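Local coordinates for protein N-acyl-D-glutamate deacylase (PDB 3GIP) that probably hydrolyses N-acyl-D-glutamate to D-glutamate and a carboxylic acid, as a zinc-dependent deacylase of the amidohydrolase superfamily, at residues 351-363 against 394-408. Residues are numbered along the deposited sequence; the frame is centred on the assembly and turned at random.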
ATOM      1  N   VAL A 351     -12.943 -11.626  -1.810  1.00 12.04           N
ATOM      2  CA  VAL A 351     -11.729 -10.851  -2.044  1.00 11.71           C
ATOM      3  C   VAL A 351     -11.530 -10.763  -3.551  1.00 12.74           C
ATOM      4  O   VAL A 351     -11.208  -9.706  -4.095  1.00 12.30           O
ATOM      5  CB  VAL A 351     -10.487 -11.534  -1.433  1.00 11.96           C
ATOM      6  CG1 VAL A 351      -9.244 -10.719  -1.751  1.00 12.63           C
ATOM      7  CG2 VAL A 351     -10.653 -11.680   0.073  1.00 11.35           C
ATOM      8  N   LYS A 352     -11.732 -11.891  -4.226  1.00 12.78           N
ATOM      9  CA  LYS A 352     -11.583 -11.955  -5.669  1.00 12.64           C
ATOM     10  C   LYS A 352     -12.599 -11.075  -6.397  1.00 12.60           C
ATOM     11  O   LYS A 352     -12.252 -10.406  -7.374  1.00 12.46           O
ATOM     12  CB  LYS A 352     -11.702 -13.411  -6.138  1.00 12.34           C
ATOM     13  CG  LYS A 352     -10.511 -14.277  -5.742  1.00 13.55           C
ATOM     14  CD  LYS A 352     -10.713 -15.729  -6.162  1.00 15.63           C
ATOM     15  CE  LYS A 352      -9.440 -16.535  -5.991  1.00 17.79           C
ATOM     16  NZ  LYS A 352      -9.657 -17.977  -6.308  1.00 19.52           N
ATOM     17  N   ARG A 353     -13.848 -11.068  -5.932  1.00 11.94           N
ATOM     18  CA  ARG A 353     -14.873 -10.243  -6.572  1.00 12.32           C
ATOM     19  C   ARG A 353     -14.560  -8.759  -6.414  1.00 12.83           C
ATOM     20  O   ARG A 353     -14.789  -7.963  -7.326  1.00 12.85           O
ATOM     21  CB  ARG A 353     -16.259 -10.519  -5.979  1.00 13.88           C
ATOM     22  CG  ARG A 353     -16.828 -11.889  -6.292  1.00 18.54           C
ATOM     23  CD  ARG A 353     -18.341 -11.896  -6.082  1.00 20.63           C
ATOM     24  NE  ARG A 353     -18.729 -11.614  -4.700  1.00 21.63           N
ATOM     25  CZ  ARG A 353     -18.712 -12.511  -3.716  1.00 22.78           C
ATOM     26  NH1 ARG A 353     -18.327 -13.756  -3.958  1.00 20.51           N
ATOM     27  NH2 ARG A 353     -19.080 -12.166  -2.488  1.00 22.37           N
ATOM     28  N   ILE A 354     -14.050  -8.389  -5.245  1.00 12.43           N
ATOM     29  CA  ILE A 354     -13.706  -6.998  -4.985  1.00 11.96           C
ATOM     30  C   ILE A 354     -12.571  -6.586  -5.917  1.00 12.32           C
ATOM     31  O   ILE A 354     -12.600  -5.497  -6.493  1.00 12.09           O
ATOM     32  CB  ILE A 354     -13.281  -6.799  -3.515  1.00 12.01           C
ATOM     33  CG1 ILE A 354     -14.486  -7.053  -2.606  1.00 10.97           C
ATOM     34  CG2 ILE A 354     -12.747  -5.378  -3.305  1.00 11.93           C
ATOM     35  CD1 ILE A 354     -14.154  -7.065  -1.128  1.00 12.49           C
ATOM     36  N   PHE A 355     -11.586  -7.464  -6.083  1.00 11.88           N
ATOM     37  CA  PHE A 355     -10.466  -7.164  -6.964  1.00 11.33           C
ATOM     38  C   PHE A 355     -10.945  -6.933  -8.395  1.00 11.82           C
ATOM     39  O   PHE A 355     -10.372  -6.130  -9.127  1.00 12.60           O
ATOM     40  CB  PHE A 355      -9.436  -8.297  -6.953  1.00 12.08           C
ATOM     41  CG  PHE A 355      -8.308  -8.088  -7.925  1.00 12.68           C
ATOM     42  CD1 PHE A 355      -7.526  -6.936  -7.856  1.00 13.62           C
ATOM     43  CD2 PHE A 355      -8.052  -9.011  -8.933  1.00 13.95           C
ATOM     44  CE1 PHE A 355      -6.508  -6.707  -8.782  1.00 15.15           C
ATOM     45  CE2 PHE A 355      -7.036  -8.790  -9.863  1.00 14.44           C
ATOM     46  CZ  PHE A 355      -6.266  -7.637  -9.786  1.00 15.59           C
ATOM     47  N   GLN A 356     -12.000  -7.634  -8.795  1.00 12.22           N
ATOM     48  CA  GLN A 356     -12.521  -7.480 -10.145  1.00 13.35           C
ATOM     49  C   GLN A 356     -13.158  -6.119 -10.398  1.00 13.64           C
ATOM     50  O   GLN A 356     -13.353  -5.732 -11.548  1.00 13.27           O
ATOM     51  CB  GLN A 356     -13.527  -8.590 -10.453  1.00 14.60           C
ATOM     52  CG  GLN A 356     -12.873  -9.942 -10.641  1.00 15.35           C
ATOM     53  CD  GLN A 356     -13.873 -11.030 -10.971  1.00 16.68           C
ATOM     54  OE1 GLN A 356     -14.811 -11.271 -10.214  1.00 17.57           O
ATOM     55  NE2 GLN A 356     -13.675 -11.693 -12.105  1.00 18.91           N
ATOM     56  N   HIS A 357     -13.486  -5.388  -9.336  1.00 12.82           N
ATOM     57  CA  HIS A 357     -14.093  -4.077  -9.528  1.00 12.39           C
ATOM     58  C   HIS A 357     -13.146  -3.234 -10.382  1.00 12.68           C
ATOM     59  O   HIS A 357     -11.939  -3.221 -10.149  1.00 12.31           O
ATOM     60  CB  HIS A 357     -14.352  -3.395  -8.185  1.00 12.04           C
ATOM     61  CG  HIS A 357     -15.091  -2.101  -8.308  1.00 13.02           C
ATOM     62  ND1 HIS A 357     -14.488  -0.939  -8.742  1.00 12.99           N
ATOM     63  CD2 HIS A 357     -16.400  -1.802  -8.129  1.00 12.82           C
ATOM     64  CE1 HIS A 357     -15.393   0.018  -8.828  1.00 13.31           C
ATOM     65  NE2 HIS A 357     -16.563  -0.479  -8.463  1.00 13.00           N
ATOM     66  N   PRO A 358     -13.688  -2.515 -11.380  1.00 12.61           N
ATOM     67  CA  PRO A 358     -12.897  -1.673 -12.284  1.00 13.25           C
ATOM     68  C   PRO A 358     -11.928  -0.677 -11.650  1.00 12.34           C
ATOM     69  O   PRO A 358     -10.923  -0.314 -12.265  1.00 12.84           O
ATOM     70  CB  PRO A 358     -13.964  -0.972 -13.126  1.00 13.87           C
ATOM     71  CG  PRO A 358     -15.071  -1.980 -13.176  1.00 15.49           C
ATOM     72  CD  PRO A 358     -15.117  -2.461 -11.740  1.00 13.12           C
ATOM     73  N   CYS A 359     -12.217  -0.231 -10.432  1.00 12.07           N
ATOM     74  CA  CYS A 359     -11.339   0.742  -9.788  1.00 12.16           C
ATOM     75  C   CYS A 359     -10.484   0.149  -8.681  1.00 12.40           C
ATOM     76  O   CYS A 359      -9.950   0.883  -7.848  1.00 12.60           O
ATOM     77  CB  CYS A 359     -12.162   1.899  -9.224  1.00 11.67           C
ATOM     78  SG  CYS A 359     -13.101   2.790 -10.487  1.00 15.14           S
ATOM     79  N   CYS A 360     -10.336  -1.172  -8.673  1.00 11.73           N
ATOM     80  CA  CYS A 360      -9.546  -1.808  -7.629  1.00 12.62           C
ATOM     81  C   CYS A 360      -8.079  -1.987  -7.993  1.00 12.02           C
ATOM     82  O   CYS A 360      -7.735  -2.633  -8.982  1.00 12.71           O
ATOM     83  CB  CYS A 360     -10.138  -3.172  -7.248  1.00 11.04           C
ATOM     84  SG  CYS A 360      -9.487  -3.800  -5.679  1.00 12.44           S
ATOM     85  N   MET A 361      -7.216  -1.406  -7.171  1.00 12.34           N
ATOM     86  CA  MET A 361      -5.775  -1.501  -7.355  1.00 11.52           C
ATOM     87  C   MET A 361      -5.262  -2.556  -6.374  1.00 13.04           C
ATOM     88  O   MET A 361      -6.045  -3.142  -5.620  1.00 12.49           O
ATOM     89  CB  MET A 361      -5.131  -0.150  -7.041  1.00 12.79           C
ATOM     90  CG  MET A 361      -5.740   1.005  -7.816  1.00 11.93           C
ATOM     91  SD  MET A 361      -5.194   2.625  -7.223  1.00 13.55           S
ATOM     92  CE  MET A 361      -6.195   2.797  -5.765  1.00 13.88           C
ATOM     93  N   VAL A 362      -3.955  -2.795  -6.382  1.00 11.47           N
ATOM     94  CA  VAL A 362      -3.359  -3.764  -5.469  1.00 11.91           C
ATOM     95  C   VAL A 362      -2.514  -3.032  -4.426  1.00 13.15           C
ATOM     96  O   VAL A 362      -1.666  -2.200  -4.770  1.00 12.76           O
ATOM     97  CB  VAL A 362      -2.463  -4.776  -6.222  1.00 12.28           C
ATOM     98  CG1 VAL A 362      -1.873  -5.794  -5.245  1.00 12.00           C
ATOM     99  CG2 VAL A 362      -3.275  -5.479  -7.299  1.00 12.92           C
ATOM    100  N   GLY A 363      -2.772  -3.338  -3.157  1.00 12.76           N
ATOM    101  CA  GLY A 363      -2.032  -2.742  -2.053  1.00 12.67           C
ATOM    102  C   GLY A 363      -1.578  -3.886  -1.167  1.00 13.57           C
ATOM    103  O   GLY A 363      -2.411  -4.633  -0.663  1.00 13.94           O
ATOM    104  N   LEU A 394      -9.368 -14.401 -13.334  1.00 14.38           N
ATOM    105  CA  LEU A 394     -10.308 -13.352 -12.942  1.00 14.39           C
ATOM    106  C   LEU A 394     -10.324 -12.202 -13.940  1.00 14.54           C
ATOM    107  O   LEU A 394     -11.315 -11.485 -14.054  1.00 15.46           O
ATOM    108  CB  LEU A 394      -9.964 -12.821 -11.550  1.00 15.45           C
ATOM    109  CG  LEU A 394     -10.121 -13.805 -10.395  1.00 18.02           C
ATOM    110  CD1 LEU A 394      -9.724 -13.114  -9.097  1.00 18.72           C
ATOM    111  CD2 LEU A 394     -11.559 -14.299 -10.324  1.00 18.83           C
ATOM    112  N   MET A 395      -9.208 -12.017 -14.637  1.00 14.10           N
ATOM    113  CA  MET A 395      -9.072 -10.990 -15.665  1.00 13.89           C
ATOM    114  C   MET A 395      -7.823 -11.349 -16.458  1.00 13.68           C
ATOM    115  O   MET A 395      -7.097 -12.267 -16.081  1.00 14.36           O
ATOM    116  CB  MET A 395      -8.945  -9.584 -15.048  1.00 14.76           C
ATOM    117  CG  MET A 395      -7.724  -9.360 -14.170  1.00 14.02           C
ATOM    118  SD  MET A 395      -7.718  -7.691 -13.449  1.00 14.33           S
ATOM    119  CE  MET A 395      -9.106  -7.813 -12.317  1.00 13.77           C
ATOM    120  N   THR A 396      -7.573 -10.657 -17.561  1.00 14.34           N
ATOM    121  CA  THR A 396      -6.391 -10.966 -18.352  1.00 13.92           C
ATOM    122  C   THR A 396      -5.164 -10.359 -17.705  1.00 14.69           C
ATOM    123  O   THR A 396      -5.273  -9.500 -16.827  1.00 15.25           O
ATOM    124  CB  THR A 396      -6.488 -10.403 -19.779  1.00 15.11           C
ATOM    125  OG1 THR A 396      -6.526  -8.973 -19.723  1.00 15.62           O
ATOM    126  CG2 THR A 396      -7.738 -10.918 -20.470  1.00 15.86           C
ATOM    127  N   LEU A 397      -3.996 -10.813 -18.137  1.00 14.29           N
ATOM    128  CA  LEU A 397      -2.750 -10.291 -17.605  1.00 13.65           C
ATOM    129  C   LEU A 397      -2.666  -8.799 -17.943  1.00 15.13           C
ATOM    130  O   LEU A 397      -2.222  -7.992 -17.122  1.00 14.83           O
ATOM    131  CB  LEU A 397      -1.567 -11.054 -18.209  1.00 15.47           C
ATOM    132  CG  LEU A 397      -0.177 -10.717 -17.662  1.00 16.61           C
ATOM    133  CD1 LEU A 397      -0.157 -10.896 -16.147  1.00 15.88           C
ATOM    134  CD2 LEU A 397       0.857 -11.625 -18.317  1.00 17.48           C
ATOM    135  N   GLU A 398      -3.103  -8.431 -19.145  1.00 14.58           N
ATOM    136  CA  GLU A 398      -3.082  -7.032 -19.555  1.00 14.22           C
ATOM    137  C   GLU A 398      -3.939  -6.177 -18.628  1.00 14.11           C
ATOM    138  O   GLU A 398      -3.553  -5.064 -18.265  1.00 14.93           O
ATOM    139  CB  GLU A 398      -3.574  -6.877 -21.001  1.00 15.13           C
ATOM    140  CG  GLU A 398      -2.560  -7.313 -22.056  1.00 16.92           C
ATOM    141  CD  GLU A 398      -2.675  -8.776 -22.449  1.00 18.16           C
ATOM    142  OE1 GLU A 398      -3.242  -9.574 -21.673  1.00 17.66           O
ATOM    143  OE2 GLU A 398      -2.179  -9.132 -23.540  1.00 17.58           O
ATOM    144  N   GLN A 399      -5.106  -6.689 -18.250  1.00 13.67           N
ATOM    145  CA  GLN A 399      -5.987  -5.952 -17.356  1.00 13.75           C
ATOM    146  C   GLN A 399      -5.384  -5.856 -15.957  1.00 13.50           C
ATOM    147  O   GLN A 399      -5.445  -4.806 -15.317  1.00 13.14           O
ATOM    148  CB  GLN A 399      -7.363  -6.625 -17.277  1.00 14.81           C
ATOM    149  CG  GLN A 399      -8.174  -6.541 -18.561  1.00 16.24           C
ATOM    150  CD  GLN A 399      -9.491  -7.295 -18.469  1.00 19.29           C
ATOM    151  OE1 GLN A 399      -9.517  -8.497 -18.190  1.00 20.42           O
ATOM    152  NE2 GLN A 399     -10.594  -6.593 -18.710  1.00 21.53           N
ATOM    153  N   ALA A 400      -4.794  -6.949 -15.484  1.00 12.47           N
ATOM    154  CA  ALA A 400      -4.203  -6.962 -14.151  1.00 11.62           C
ATOM    155  C   ALA A 400      -3.025  -5.999 -14.052  1.00 12.62           C
ATOM    156  O   ALA A 400      -2.896  -5.266 -13.072  1.00 14.08           O
ATOM    157  CB  ALA A 400      -3.764  -8.377 -13.785  1.00 12.80           C
ATOM    158  N   VAL A 401      -2.161  -6.002 -15.063  1.00 12.33           N
ATOM    159  CA  VAL A 401      -1.016  -5.098 -15.050  1.00 12.45           C
ATOM    160  C   VAL A 401      -1.503  -3.654 -14.989  1.00 13.59           C
ATOM    161  O   VAL A 401      -0.904  -2.823 -14.312  1.00 13.57           O
ATOM    162  CB  VAL A 401      -0.122  -5.304 -16.295  1.00 12.64           C
ATOM    163  CG1 VAL A 401       0.936  -4.207 -16.373  1.00 13.68           C
ATOM    164  CG2 VAL A 401       0.555  -6.668 -16.214  1.00 15.11           C
ATOM    165  N   ALA A 402      -2.598  -3.356 -15.682  1.00 12.62           N
ATOM    166  CA  ALA A 402      -3.138  -2.003 -15.658  1.00 12.66           C
ATOM    167  C   ALA A 402      -3.539  -1.620 -14.231  1.00 12.97           C
ATOM    168  O   ALA A 402      -3.333  -0.484 -13.809  1.00 12.85           O
ATOM    169  CB  ALA A 402      -4.339  -1.897 -16.597  1.00 13.36           C
ATOM    170  N   ARG A 403      -4.101  -2.567 -13.483  1.00 13.62           N
ATOM    171  CA  ARG A 403      -4.512  -2.299 -12.105  1.00 12.95           C
ATOM    172  C   ARG A 403      -3.326  -2.006 -11.196  1.00 12.68           C
ATOM    173  O   ARG A 403      -3.473  -1.343 -10.166  1.00 13.85           O
ATOM    174  CB  ARG A 403      -5.257  -3.500 -11.510  1.00 11.99           C
ATOM    175  CG  ARG A 403      -6.496  -3.920 -12.257  1.00 10.86           C
ATOM    176  CD  ARG A 403      -7.507  -2.788 -12.351  1.00 12.29           C
ATOM    177  NE  ARG A 403      -8.771  -3.291 -12.874  1.00 13.42           N
ATOM    178  CZ  ARG A 403      -9.631  -4.015 -12.165  1.00 12.44           C
ATOM    179  NH1 ARG A 403      -9.374  -4.306 -10.893  1.00 12.45           N
ATOM    180  NH2 ARG A 403     -10.731  -4.481 -12.740  1.00 13.78           N
ATOM    181  N   MET A 404      -2.159  -2.514 -11.576  1.00 12.14           N
ATOM    182  CA  MET A 404      -0.940  -2.360 -10.784  1.00 13.05           C
ATOM    183  C   MET A 404      -0.063  -1.212 -11.232  1.00 13.71           C
ATOM    184  O   MET A 404       0.911  -0.884 -10.556  1.00 14.25           O
ATOM    185  CB  MET A 404      -0.086  -3.620 -10.883  1.00 13.62           C
ATOM    186  CG  MET A 404      -0.787  -4.903 -10.537  1.00 13.65           C
ATOM    187  SD  MET A 404       0.273  -6.323 -10.875  1.00 14.50           S
ATOM    188  CE  MET A 404      -0.598  -7.569  -9.908  1.00 15.83           C
ATOM    189  N   THR A 405      -0.392  -0.608 -12.367  1.00 14.42           N
ATOM    190  CA  THR A 405       0.449   0.449 -12.903  1.00 13.35           C
ATOM    191  C   THR A 405      -0.279   1.728 -13.306  1.00 14.06           C
ATOM    192  O   THR A 405      -0.244   2.725 -12.582  1.00 13.25           O
ATOM    193  CB  THR A 405       1.246  -0.094 -14.112  1.00 12.64           C
ATOM    194  OG1 THR A 405       0.333  -0.578 -15.111  1.00 13.25           O
ATOM    195  CG2 THR A 405       2.151  -1.250 -13.677  1.00 14.31           C
ATOM    196  N   ALA A 406      -0.939   1.703 -14.457  1.00 13.40           N
ATOM    197  CA  ALA A 406      -1.647   2.878 -14.942  1.00 13.44           C
ATOM    198  C   ALA A 406      -2.741   3.377 -14.004  1.00 13.74           C
ATOM    199  O   ALA A 406      -2.846   4.578 -13.772  1.00 13.41           O
ATOM    200  CB  ALA A 406      -2.235   2.602 -16.318  1.00 14.35           C
ATOM    201  N   LEU A 407      -3.558   2.475 -13.468  1.00 12.99           N
ATOM    202  CA  LEU A 407      -4.629   2.911 -12.574  1.00 12.81           C
ATOM    203  C   LEU A 407      -4.060   3.635 -11.352  1.00 13.43           C
ATOM    204  O   LEU A 407      -4.522   4.726 -11.005  1.00 13.10           O
ATOM    205  CB  LEU A 407      -5.511   1.725 -12.159  1.00 12.79           C
ATOM    206  CG  LEU A 407      -6.725   2.049 -11.281  1.00 12.44           C
ATOM    207  CD1 LEU A 407      -7.647   3.059 -11.975  1.00 14.00           C
ATOM    208  CD2 LEU A 407      -7.474   0.755 -10.981  1.00 13.04           C
ATOM    209  N   PRO A 408      -3.051   3.047 -10.678  1.00 13.04           N
ATOM    210  CA  PRO A 408      -2.495   3.744  -9.513  1.00 13.75           C
ATOM    211  C   PRO A 408      -1.934   5.116  -9.901  1.00 13.92           C
ATOM    212  O   PRO A 408      -2.118   6.097  -9.178  1.00 14.66           O
ATOM    213  CB  PRO A 408      -1.406   2.790  -9.029  1.00 14.93           C
ATOM    214  CG  PRO A 408      -1.977   1.452  -9.351  1.00 15.22           C
ATOM    215  CD  PRO A 408      -2.555   1.659 -10.744  1.00 12.80           C
TER
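Arg403 NH1 gives hydrogen bonds to two backbone carbonyls at once, Phe355 O at 2.7 Å and Cys360 O at 3.0 Å. The first oxygen meets it almost end-on, with a C=O...N angle of 173°, whereas at Cys360 the nitrogen lies on a lone pair in the carbonyl plane. Arg403 NH2 bonds to Gln356 O at 3.1 Å, approaching from above that carbonyl's plane. The planar guanidinium, with N-H bonds fanning out in one plane, suits a site where three carbonyls converge, two of them, Phe355 O and Gln356 O, in the last turn of helix 348-356, where carbonyls commonly lack the next turn's N-H and the helix dipole would probably favour a positive charge. A bend at chi2 (-58°) folds the arginine chain past Cys360 O toward the helix end. Over one guanidinium face lies the turn at His357 and Pro358; on the opposite face sits Met395 CE. At the end of a flexible thioether chain, Met395 CE also packs on Phe355 CE2 at 3.4 Å, its sulfur lying obliquely to the ring in a Met-aromatic contact. Leu394 lays CD1 across the aliphatic start of Lys352, whose amine pairs with Glu348, while the extended side chain of Gln356 sends NE2 to Leu394 O, a nearly straight bond on a lone pair in the carbonyl plane. Farther along, branched Leu407 sets CD2 against Met361 CG at 3.6 Å, and Met361 SD slides past the Pro408 ring. Short strand 360-362 crosses helix 397-404 at 78°, with axes 7.3 Å apart. This strand pairs in parallel with strand 277-281 in what is probably the TIM-type barrel of the family; helix 376-391 touches Phe355 through Val384, and strand 57-64 meets Met404 and Pro408 through Phe62 and Ile63.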